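PDB 2QWU: intracellular growth locus, subunit C from Francisella tularensis subsp. tularensis, which probably serves as the Hcp-like tube subunit of the type VI-like secretion system encoded by the Francisella pathogenicity island, supporting growth inside host cells. Local coordinates for residues 47-55 with 64-72; 144-152 with 182-190. The protein carries 2 engineered substitutions. All coordinates share one frame; numbering follows the deposited sequence. Where two conformers were deposited one is given.

Interaction 1 (47-55 with 64-72); sequences KLDKNIVAI and ADSATAAAS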
ATOM      1  N   LYS A  47      -6.094  14.635   0.246  1.00 26.79           N
ATOM      2  CA  LYS A  47      -6.937  13.449   0.456  1.00 27.30           C
ATOM      3  C   LYS A  47      -7.378  12.851  -0.884  1.00 27.20           C
ATOM      4  O   LYS A  47      -7.960  13.547  -1.727  1.00 27.45           O
ATOM      5  CB  LYS A  47      -8.178  13.843   1.271  1.00 28.76           C
ATOM      6  CG  LYS A  47      -7.852  14.085   2.706  1.00 33.17           C
ATOM      7  CD  LYS A  47      -9.002  14.708   3.542  1.00 37.32           C
ATOM      8  CE  LYS A  47      -8.415  15.326   4.833  1.00 39.75           C
ATOM      9  NZ  LYS A  47      -9.443  15.552   5.920  1.00 41.78           N
ATOM     10  N   LEU A  48      -7.101  11.570  -1.108  1.00 23.99           N
ATOM     11  CA  LEU A  48      -7.536  10.969  -2.365  1.00 24.08           C
ATOM     12  C   LEU A  48      -9.003  10.553  -2.202  1.00 22.62           C
ATOM     13  O   LEU A  48      -9.399  10.106  -1.135  1.00 24.15           O
ATOM     14  CB  LEU A  48      -6.682   9.730  -2.709  1.00 23.39           C
ATOM     15  CG  LEU A  48      -5.276   9.799  -3.351  1.00 25.35           C
ATOM     16  CD1 LEU A  48      -5.367  10.167  -4.851  1.00 25.12           C
ATOM     17  CD2 LEU A  48      -4.398  10.794  -2.601  1.00 24.93           C
ATOM     18  N   ASP A  49      -9.804  10.707  -3.257  1.00 25.06           N
ATOM     19  CA  ASP A  49     -11.208  10.284  -3.231  1.00 25.98           C
ATOM     20  C   ASP A  49     -11.294   8.762  -3.156  1.00 25.48           C
ATOM     21  O   ASP A  49     -10.467   8.043  -3.740  1.00 24.98           O
ATOM     22  CB  ASP A  49     -11.951  10.696  -4.512  1.00 29.53           C
ATOM     23  CG  ASP A  49     -12.001  12.207  -4.719  1.00 35.02           C
ATOM     24  OD1 ASP A  49     -12.022  12.990  -3.726  1.00 37.44           O
ATOM     25  OD2 ASP A  49     -12.028  12.598  -5.918  1.00 38.71           O
ATOM     26  N   LYS A  50     -12.280   8.264  -2.421  1.00 23.51           N
ATOM     27  CA  LYS A  50     -12.509   6.822  -2.306  1.00 23.33           C
ATOM     28  C   LYS A  50     -13.411   6.504  -3.515  1.00 22.71           C
ATOM     29  O   LYS A  50     -14.621   6.609  -3.443  1.00 22.34           O
ATOM     30  CB  LYS A  50     -13.233   6.552  -0.999  1.00 24.95           C
ATOM     31  CG  LYS A  50     -13.407   5.091  -0.673  1.00 25.68           C
ATOM     32  CD  LYS A  50     -14.376   5.042   0.496  1.00 29.74           C
ATOM     33  CE  LYS A  50     -14.271   3.746   1.187  1.00 31.57           C
ATOM     34  NZ  LYS A  50     -15.326   3.755   2.247  1.00 32.51           N
ATOM     35  N   ASN A  51     -12.806   6.127  -4.640  1.00 20.04           N
ATOM     36  CA  ASN A  51     -13.538   5.938  -5.879  1.00 20.46           C
ATOM     37  C   ASN A  51     -13.245   4.650  -6.628  1.00 20.27           C
ATOM     38  O   ASN A  51     -13.614   4.493  -7.798  1.00 22.47           O
ATOM     39  CB  ASN A  51     -13.236   7.134  -6.803  1.00 20.38           C
ATOM     40  CG  ASN A  51     -11.763   7.240  -7.142  1.00 18.71           C
ATOM     41  OD1 ASN A  51     -10.977   6.441  -6.671  1.00 18.33           O
ATOM     42  ND2 ASN A  51     -11.386   8.246  -7.922  1.00 18.57           N
ATOM     43  N   ILE A  52     -12.572   3.706  -5.977  1.00 18.17           N
ATOM     44  CA  ILE A  52     -12.292   2.460  -6.638  1.00 18.17           C
ATOM     45  C   ILE A  52     -13.159   1.395  -6.032  1.00 18.12           C
ATOM     46  O   ILE A  52     -13.205   1.278  -4.787  1.00 18.58           O
ATOM     47  CB  ILE A  52     -10.796   2.043  -6.468  1.00 15.63           C
ATOM     48  CG1 ILE A  52      -9.888   3.093  -7.118  1.00 16.64           C
ATOM     49  CG2 ILE A  52     -10.610   0.623  -7.015  1.00 17.42           C
ATOM     50  CD1 ILE A  52      -8.394   2.911  -6.727  1.00 17.65           C
ATOM     51  N   VAL A  53     -13.868   0.656  -6.883  1.00 18.03           N
ATOM     52  CA  VAL A  53     -14.709  -0.447  -6.378  1.00 18.49           C
ATOM     53  C   VAL A  53     -13.801  -1.671  -6.245  1.00 17.89           C
ATOM     54  O   VAL A  53     -13.756  -2.541  -7.134  1.00 19.49           O
ATOM     55  CB  VAL A  53     -15.908  -0.703  -7.311  1.00 19.34           C
ATOM     56  CG1 VAL A  53     -16.807  -1.757  -6.716  1.00 20.08           C
ATOM     57  CG2 VAL A  53     -16.695   0.623  -7.473  1.00 20.48           C
ATOM     58  N   ALA A  54     -13.045  -1.703  -5.145  1.00 18.44           N
ATOM     59  CA  ALA A  54     -12.065  -2.773  -4.902  1.00 16.68           C
ATOM     60  C   ALA A  54     -12.754  -3.973  -4.314  1.00 18.58           C
ATOM     61  O   ALA A  54     -13.741  -3.867  -3.508  1.00 17.67           O
ATOM     62  CB  ALA A  54     -10.956  -2.282  -3.985  1.00 16.45           C
ATOM     63  N   ILE A  55     -12.243  -5.128  -4.704  1.00 15.01           N
ATOM     64  CA  ILE A  55     -12.859  -6.393  -4.320  1.00 16.64           C
ATOM     65  C   ILE A  55     -12.009  -7.163  -3.298  1.00 18.12           C
ATOM     66  O   ILE A  55     -10.849  -7.517  -3.585  1.00 16.60           O
ATOM     67  CB  ILE A  55     -13.045  -7.258  -5.592  1.00 16.50           C
ATOM     68  CG1 ILE A  55     -13.808  -6.492  -6.689  1.00 19.16           C
ATOM     69  CG2 ILE A  55     -13.701  -8.613  -5.193  1.00 16.41           C
ATOM     70  CD1 ILE A  55     -15.271  -6.159  -6.296  1.00 21.38           C
ATOM     71  N   ALA A  64     -20.871  -6.059  -5.625  1.00 34.06           N
ATOM     72  CA  ALA A  64     -20.027  -4.877  -5.407  1.00 36.04           C
ATOM     73  C   ALA A  64     -20.620  -3.682  -6.157  1.00 37.57           C
ATOM     74  O   ALA A  64     -20.845  -3.748  -7.364  1.00 40.95           O
ATOM     75  CB  ALA A  64     -18.631  -5.142  -5.907  1.00 34.39           C
ATOM     76  N   ASP A  65     -20.897  -2.597  -5.459  1.00 37.67           N
ATOM     77  CA  ASP A  65     -21.433  -1.461  -6.163  1.00 38.37           C
ATOM     78  C   ASP A  65     -20.777  -0.149  -5.741  1.00 37.06           C
ATOM     79  O   ASP A  65     -20.319   0.628  -6.589  1.00 39.07           O
ATOM     80  CB  ASP A  65     -22.940  -1.434  -5.988  1.00 42.38           C
ATOM     81  CG  ASP A  65     -23.362  -1.562  -4.540  1.00 46.22           C
ATOM     82  OD1 ASP A  65     -22.598  -2.143  -3.725  1.00 48.52           O
ATOM     83  OD2 ASP A  65     -24.480  -1.084  -4.219  1.00 50.13           O
ATOM     84  N   SER A  66     -20.672   0.094  -4.447  1.00 34.23           N
ATOM     85  CA  SER A  66     -20.077   1.346  -4.023  1.00 32.57           C
ATOM     86  C   SER A  66     -18.561   1.248  -3.926  1.00 27.98           C
ATOM     87  O   SER A  66     -18.017   0.172  -3.773  1.00 26.85           O
ATOM     88  CB  SER A  66     -20.645   1.777  -2.680  1.00 34.53           C
ATOM     89  OG  SER A  66     -20.146   0.927  -1.649  1.00 40.94           O
ATOM     90  N   ALA A  67     -17.896   2.391  -4.048  1.00 26.31           N
ATOM     91  CA  ALA A  67     -16.434   2.427  -3.948  1.00 23.73           C
ATOM     92  C   ALA A  67     -16.012   1.980  -2.569  1.00 23.82           C
ATOM     93  O   ALA A  67     -16.624   2.315  -1.542  1.00 23.46           O
ATOM     94  CB  ALA A  67     -15.931   3.823  -4.177  1.00 21.13           C
ATOM     95  N   THR A  68     -14.877   1.308  -2.515  1.00 21.05           N
ATOM     96  CA  THR A  68     -14.393   0.775  -1.252  1.00 21.22           C
ATOM     97  C   THR A  68     -12.972   1.163  -0.987  1.00 20.50           C
ATOM     98  O   THR A  68     -12.453   0.953   0.119  1.00 19.29           O
ATOM     99  CB  THR A  68     -14.434  -0.787  -1.259  1.00 22.12           C
ATOM    100  OG1 THR A  68     -13.725  -1.279  -2.402  1.00 23.41           O
ATOM    101  CG2 THR A  68     -15.873  -1.294  -1.350  1.00 25.00           C
ATOM    102  N   ALA A  69     -12.300   1.702  -2.003  1.00 19.52           N
ATOM    103  CA  ALA A  69     -10.891   2.026  -1.805  1.00 18.72           C
ATOM    104  C   ALA A  69     -10.468   3.357  -2.420  1.00 16.66           C
ATOM    105  O   ALA A  69     -11.005   3.735  -3.452  1.00 17.74           O
ATOM    106  CB  ALA A  69     -10.026   0.918  -2.446  1.00 19.79           C
ATOM    107  N   ALA A  70      -9.561   4.049  -1.732  1.00 15.78           N
ATOM    108  CA  ALA A  70      -8.957   5.275  -2.250  1.00 15.58           C
ATOM    109  C   ALA A  70      -7.668   4.878  -3.039  1.00 15.68           C
ATOM    110  O   ALA A  70      -7.204   5.631  -3.910  1.00 16.12           O
ATOM    111  CB  ALA A  70      -8.590   6.216  -1.075  1.00 16.45           C
ATOM    112  N   ALA A  71      -7.089   3.719  -2.715  1.00 14.37           N
ATOM    113  CA  ALA A  71      -5.853   3.293  -3.396  1.00 15.92           C
ATOM    114  C   ALA A  71      -5.643   1.821  -3.236  1.00 16.87           C
ATOM    115  O   ALA A  71      -6.131   1.229  -2.266  1.00 16.55           O
ATOM    116  CB  ALA A  71      -4.630   3.998  -2.795  1.00 15.39           C
ATOM    117  N   SER A  72      -4.936   1.211  -4.194  1.00 13.80           N
ATOM    118  CA  SER A  72      -4.548  -0.172  -4.052  1.00 15.54           C
ATOM    119  C   SER A  72      -3.072  -0.086  -3.615  1.00 17.18           C
ATOM    120  O   SER A  72      -2.398   0.958  -3.823  1.00 16.74           O
ATOM    121  CB  SER A  72      -4.597  -0.912  -5.391  1.00 17.50           C
ATOM    122  OG  SER A  72      -3.688  -0.271  -6.295  1.00 18.99           O
TER
HETATM  123  O   HOH W   1      -8.213   6.512  -6.272  1.00 17.31           O

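Interaction 2 (144-152 with 182-190); sequences SNLELYPIS and GLTTSQGSL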
ATOM      1  N   SER A 144      -3.145  -0.822   8.164  1.00 19.89           N
ATOM      2  CA  SER A 144      -4.086   0.180   8.654  1.00 19.73           C
ATOM      3  C   SER A 144      -3.469   1.271   9.476  1.00 21.00           C
ATOM      4  O   SER A 144      -2.743   1.005  10.426  1.00 22.18           O
ATOM      5  CB  SER A 144      -5.255  -0.475   9.448  1.00 18.48           C
ATOM      6  OG  SER A 144      -5.869  -1.515   8.696  1.00 19.18           O
ATOM      7  N   ASN A 145      -3.784   2.513   9.090  1.00 22.15           N
ATOM      8  CA  ASN A 145      -3.322   3.691   9.772  1.00 21.89           C
ATOM      9  C   ASN A 145      -1.861   3.977   9.761  1.00 21.62           C
ATOM     10  O   ASN A 145      -1.427   4.860  10.483  1.00 22.27           O
ATOM     11  CB  ASN A 145      -3.848   3.688  11.210  1.00 25.22           C
ATOM     12  CG  ASN A 145      -5.368   3.839  11.239  1.00 29.02           C
ATOM     13  OD1 ASN A 145      -5.931   4.540  10.393  1.00 30.66           O
ATOM     14  ND2 ASN A 145      -6.030   3.192  12.191  1.00 31.01           N
ATOM     15  N   LEU A 146      -1.093   3.275   8.922  1.00 20.73           N
ATOM     16  CA  LEU A 146       0.325   3.504   8.926  1.00 19.10           C
ATOM     17  C   LEU A 146       0.648   4.888   8.378  1.00 19.29           C
ATOM     18  O   LEU A 146       0.071   5.287   7.368  1.00 18.62           O
ATOM     19  CB  LEU A 146       1.008   2.404   8.103  1.00 19.52           C
ATOM     20  CG  LEU A 146       2.531   2.451   7.987  1.00 21.09           C
ATOM     21  CD1 LEU A 146       3.198   2.044   9.310  1.00 22.32           C
ATOM     22  CD2 LEU A 146       2.942   1.396   6.889  1.00 22.23           C
ATOM     23  N   GLU A 147       1.569   5.613   9.039  1.00 18.81           N
ATOM     24  CA  GLU A 147       2.006   6.917   8.576  1.00 19.88           C
ATOM     25  C   GLU A 147       3.475   6.810   8.160  1.00 19.05           C
ATOM     26  O   GLU A 147       4.351   6.396   8.945  1.00 20.32           O
ATOM     27  CB  GLU A 147       1.902   7.998   9.647  1.00 21.55           C
ATOM     28  CG  GLU A 147       2.252   9.387   9.088  1.00 26.21           C
ATOM     29  CD  GLU A 147       1.802  10.521  10.017  1.00 32.34           C
ATOM     30  OE1 GLU A 147       2.611  10.946  10.858  1.00 35.35           O
ATOM     31  OE2 GLU A 147       0.628  10.969   9.922  1.00 37.21           O
ATOM     32  N   LEU A 148       3.721   7.151   6.913  1.00 18.05           N
ATOM     33  CA  LEU A 148       5.080   7.101   6.365  1.00 18.27           C
ATOM     34  C   LEU A 148       5.565   8.529   6.077  1.00 19.69           C
ATOM     35  O   LEU A 148       4.774   9.440   5.820  1.00 20.85           O
ATOM     36  CB  LEU A 148       5.082   6.336   5.038  1.00 19.28           C
ATOM     37  CG  LEU A 148       4.476   4.901   5.046  1.00 19.46           C
ATOM     38  CD1 LEU A 148       4.248   4.400   3.548  1.00 21.08           C
ATOM     39  CD2 LEU A 148       5.423   3.952   5.724  1.00 20.82           C
ATOM     40  N   TYR A 149       6.878   8.721   6.090  1.00 18.92           N
ATOM     41  CA  TYR A 149       7.409  10.061   5.816  1.00 21.08           C
ATOM     42  C   TYR A 149       8.802   9.865   5.237  1.00 21.28           C
ATOM     43  O   TYR A 149       9.384   8.804   5.359  1.00 20.36           O
ATOM     44  CB  TYR A 149       7.410  10.913   7.119  1.00 20.88           C
ATOM     45  CG  TYR A 149       8.302  10.407   8.222  1.00 21.56           C
ATOM     46  CD1 TYR A 149       9.637  10.732   8.239  1.00 22.80           C
ATOM     47  CD2 TYR A 149       7.791   9.629   9.257  1.00 21.09           C
ATOM     48  CE1 TYR A 149      10.475  10.288   9.279  1.00 25.13           C
ATOM     49  CE2 TYR A 149       8.590   9.169  10.280  1.00 23.89           C
ATOM     50  CZ  TYR A 149       9.928   9.511  10.292  1.00 25.50           C
ATOM     51  OH  TYR A 149      10.731   9.080  11.329  1.00 30.89           O
ATOM     52  N   PRO A 150       9.363  10.901   4.607  1.00 22.33           N
ATOM     53  CA  PRO A 150      10.699  10.760   4.008  1.00 23.84           C
ATOM     54  C   PRO A 150      11.819  10.650   5.008  1.00 26.42           C
ATOM     55  O   PRO A 150      11.804  11.335   6.025  1.00 26.20           O
ATOM     56  CB  PRO A 150      10.869  12.053   3.198  1.00 23.53           C
ATOM     57  CG  PRO A 150       9.450  12.532   2.974  1.00 24.32           C
ATOM     58  CD  PRO A 150       8.759  12.205   4.261  1.00 23.27           C
ATOM     59  N   ILE A 151      12.800   9.813   4.703  1.00 27.05           N
ATOM     60  CA  ILE A 151      13.970   9.701   5.564  1.00 30.96           C
ATOM     61  C   ILE A 151      14.662  11.068   5.444  1.00 31.82           C
ATOM     62  O   ILE A 151      15.099  11.662   6.446  1.00 33.98           O
ATOM     63  CB  ILE A 151      14.932   8.605   5.064  1.00 31.27           C
ATOM     64  CG1 ILE A 151      14.338   7.215   5.364  1.00 30.19           C
ATOM     65  CG2 ILE A 151      16.277   8.786   5.758  1.00 32.92           C
ATOM     66  CD1 ILE A 151      14.874   6.112   4.464  1.00 30.25           C
ATOM     67  N   SER A 152      14.734  11.568   4.216  1.00 32.70           N
ATOM     68  CA  SER A 152      15.341  12.867   3.922  1.00 33.97           C
ATOM     69  C   SER A 152      14.997  13.238   2.493  1.00 33.27           C
ATOM     70  O   SER A 152      14.553  12.393   1.731  1.00 32.27           O
ATOM     71  CB  SER A 152      16.859  12.778   4.059  1.00 34.72           C
ATOM     72  OG  SER A 152      17.393  12.053   2.964  1.00 35.47           O
ATOM     73  N   GLY A 182      12.475   5.688  -0.361  1.00 19.74           N
ATOM     74  CA  GLY A 182      13.144   6.455   0.686  1.00 20.26           C
ATOM     75  C   GLY A 182      12.254   6.945   1.819  1.00 21.21           C
ATOM     76  O   GLY A 182      12.407   8.079   2.309  1.00 21.18           O
ATOM     77  N   LEU A 183      11.301   6.114   2.219  1.00 18.62           N
ATOM     78  CA  LEU A 183      10.375   6.466   3.279  1.00 18.91           C
ATOM     79  C   LEU A 183      10.756   5.697   4.536  1.00 19.03           C
ATOM     80  O   LEU A 183      11.515   4.769   4.486  1.00 19.12           O
ATOM     81  CB  LEU A 183       8.947   6.028   2.879  1.00 20.48           C
ATOM     82  CG  LEU A 183       8.271   6.750   1.712  1.00 21.03           C
ATOM     83  CD1 LEU A 183       6.938   6.031   1.320  1.00 19.92           C
ATOM     84  CD2 LEU A 183       8.000   8.198   2.146  1.00 20.49           C
ATOM     85  N   THR A 184      10.248   6.128   5.672  1.00 18.58           N
ATOM     86  CA  THR A 184      10.453   5.369   6.900  1.00 19.34           C
ATOM     87  C   THR A 184       9.164   5.620   7.700  1.00 20.12           C
ATOM     88  O   THR A 184       8.221   6.184   7.173  1.00 20.46           O
ATOM     89  CB  THR A 184      11.707   5.829   7.660  1.00 18.69           C
ATOM     90  OG1 THR A 184      11.867   4.989   8.814  1.00 21.54           O
ATOM     91  CG2 THR A 184      11.574   7.270   8.105  1.00 20.28           C
ATOM     92  N   THR A 185       9.092   5.178   8.940  1.00 20.80           N
ATOM     93  CA  THR A 185       7.869   5.416   9.733  1.00 20.42           C
ATOM     94  C   THR A 185       8.312   5.324  11.197  1.00 20.45           C
ATOM     95  O   THR A 185       9.315   4.697  11.474  1.00 20.67           O
ATOM     96  CB  THR A 185       6.827   4.280   9.468  1.00 20.44           C
ATOM     97  OG1 THR A 185       5.669   4.440  10.327  1.00 20.81           O
ATOM     98  CG2 THR A 185       7.427   2.905   9.783  1.00 21.35           C
ATOM     99  N   SER A 186       7.578   5.925  12.132  1.00 21.61           N
ATOM    100  CA  SER A 186       7.922   5.774  13.555  1.00 22.99           C
ATOM    101  C   SER A 186       7.226   4.567  14.182  1.00 23.45           C
ATOM    102  O   SER A 186       7.453   4.243  15.366  1.00 23.81           O
ATOM    103  CB  SER A 186       7.471   6.985  14.366  0.50 24.00           C
ATOM    104  OG  SER A 186       7.818   8.170  13.712  0.50 22.76           O
ATOM    105  N   GLN A 187       6.358   3.916  13.417  1.00 22.86           N
ATOM    106  CA  GLN A 187       5.636   2.738  13.924  1.00 21.68           C
ATOM    107  C   GLN A 187       6.683   1.632  14.033  1.00 23.28           C
ATOM    108  O   GLN A 187       7.483   1.425  13.105  1.00 24.90           O
ATOM    109  CB  GLN A 187       4.480   2.361  12.959  1.00 21.41           C
ATOM    110  CG  GLN A 187       3.647   1.211  13.409  1.00 22.70           C
ATOM    111  CD  GLN A 187       2.336   1.095  12.633  1.00 24.96           C
ATOM    112  OE1 GLN A 187       1.673   2.116  12.339  1.00 26.74           O
ATOM    113  NE2 GLN A 187       1.939  -0.145  12.302  1.00 24.88           N
ATOM    114  N   GLY A 188       6.700   0.928  15.165  1.00 21.56           N
ATOM    115  CA  GLY A 188       7.742  -0.079  15.367  1.00 21.36           C
ATOM    116  C   GLY A 188       7.483  -1.496  14.893  1.00 20.86           C
ATOM    117  O   GLY A 188       8.423  -2.310  14.801  1.00 20.10           O
ATOM    118  N   SER A 189       6.226  -1.814  14.592  1.00 21.16           N
ATOM    119  CA  SER A 189       5.917  -3.186  14.150  1.00 20.42           C
ATOM    120  C   SER A 189       4.662  -3.181  13.289  1.00 21.32           C
ATOM    121  O   SER A 189       3.954  -2.173  13.214  1.00 20.88           O
ATOM    122  CB  SER A 189       5.705  -4.092  15.381  1.00 23.17           C
ATOM    123  OG  SER A 189       4.621  -3.561  16.157  1.00 24.28           O
ATOM    124  N   LEU A 190       4.416  -4.295  12.605  1.00 20.40           N
ATOM    125  CA  LEU A 190       3.245  -4.427  11.767  1.00 20.88           C
ATOM    126  C   LEU A 190       2.704  -5.854  11.895  1.00 19.80           C
ATOM    127  O   LEU A 190       3.473  -6.811  11.907  1.00 19.82           O
ATOM    128  CB  LEU A 190       3.633  -4.235  10.278  1.00 23.33           C
ATOM    129  CG  LEU A 190       3.887  -2.785   9.804  1.00 26.67           C
ATOM    130  CD1 LEU A 190       4.539  -2.790   8.445  1.00 27.41           C
ATOM    131  CD2 LEU A 190       2.576  -2.009   9.786  1.00 26.37           C
TER
HETATM  132  O   HOH W   2      -0.788  -1.132  10.744  1.00 25.06           O
HETATM  133  O   HOH W   3      -1.087   2.075  12.581  1.00 32.70           O
HETATM  134  O   HOH W   4       5.294   7.477  11.311  1.00 24.03           O
HETATM  135  O   HOH W   5       1.944   4.808  11.906  1.00 25.27           O

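Interaction 1 (47-55 with 64-72)
T68 turns its hydroxyl back onto A54: with chi1 at 54°, OG1 stands between its own backbone N and carbonyl carbon, and from there it donates to A54 O at 2.8 Å. The approach is from the flank of that carbonyl, the C=O...OG1 angle being 109°, and A54 CB lies 3.3 Å from T68 OG1. A54 CB also meets the A69 methyl, CB to CB 3.7 Å. On the exposed side K50 stretches its extended chain alongside the backbone of A69, bringing CE within 3.5 Å of T68 O. From 64-72, A67 CB presses to 3.2 Å from K50 O and also touches N51 CA.

The backbone between them is irregular: I52 and A69 form a single antiparallel bridge with a classic beta bulge in each segment, N51 and I52 facing A69 while T68 and A69 face I52. This bridge closes the long loop between strand 46-47 and strand 71-79, into which 64-72 runs. I52 O accepts from both T68 N (2.8 Å) and A69 N, and I52 N returns a bond to A69 O. V53 then centres an inverse gamma turn. Its methyls abut carbonyls of the facing loop, CG1 nearest S66 O and CG2 nearest D65 O. I55 starts out pointing away from 64-72, but chi2 of -65° bends CD1 back to A64 CB at 3.5 Å.

At the other end, a water lies between two carbonyls, 2.8 Å from N51 OD1 and near A70 O, while N51 ND2 is held by L94 O. F37 of strand 37-43 packs on both A54 and A69.

Interaction 2 (144-152 with 182-190)
Y149 and T184 point the same way from an antiparallel hydrogen-bonded pair, and here the packing is close. With chi1 at 64° the phenol ring lies alongside T184, whose CG2 sits over one face, 3.8 Å from the ring centroid and 29° off the normal: a CH-pi contact. T184 OG1 is turned elsewhere, to P85 O. T184 N approaches Y149 O nearly end-on to the carbonyl (C=O...N 169°), and Y149 N donates to T184 O (3.1 Å). I151 N to G182 O (3.0 Å) adds a third backbone bond, and the I151 side chain crosses that of T184 at about a right angle, CG1 touching CB. On the buried face L148 CD1 meets L183 CD1 at 3.9 Å.

Beyond T185 the segments diverge and water takes over. T185 OG1 still donates to E147 O (2.7 Å) while accepting from Q187 N in an ST turn. Q187 reaches across with its amide: OE1 lies 3.4 Å from L146 CD1 but receives its bonds from two waters, which lead to S144 O and E147 N. A further water joins E147 O to S186 N. The bond from Q187 NE2 to S189 O, lying in the amide plane, helps fix the rotation of the amide, along with the waters on OE1.

In the sheet, strand 147-150 lies between 120-122 and the end of 173-184, while L148, L183 and T185 rest on strand 86-96, and L146 and L190 on strand 71-79.

Interactions 1 and 2 follow one another in the chain and lie on opposite sides of its centre, with their own centres 23 Å apart and their nearest atoms about 11 Å apart, so they do not touch. The large antiparallel sheet connects them. Strand 86-96 receives side chains from both: L48, I52 and A71 of interaction 1 meet V93, L94 and I95, while those of interaction 2 meet T86, I87 and I89 toward its other end. Strand 71-79 begins in interaction 1 and runs on to reach interaction 2. A further tie is S72 OG, hydrogen-bonded to Y175 OH on the strand that ends in interaction 2.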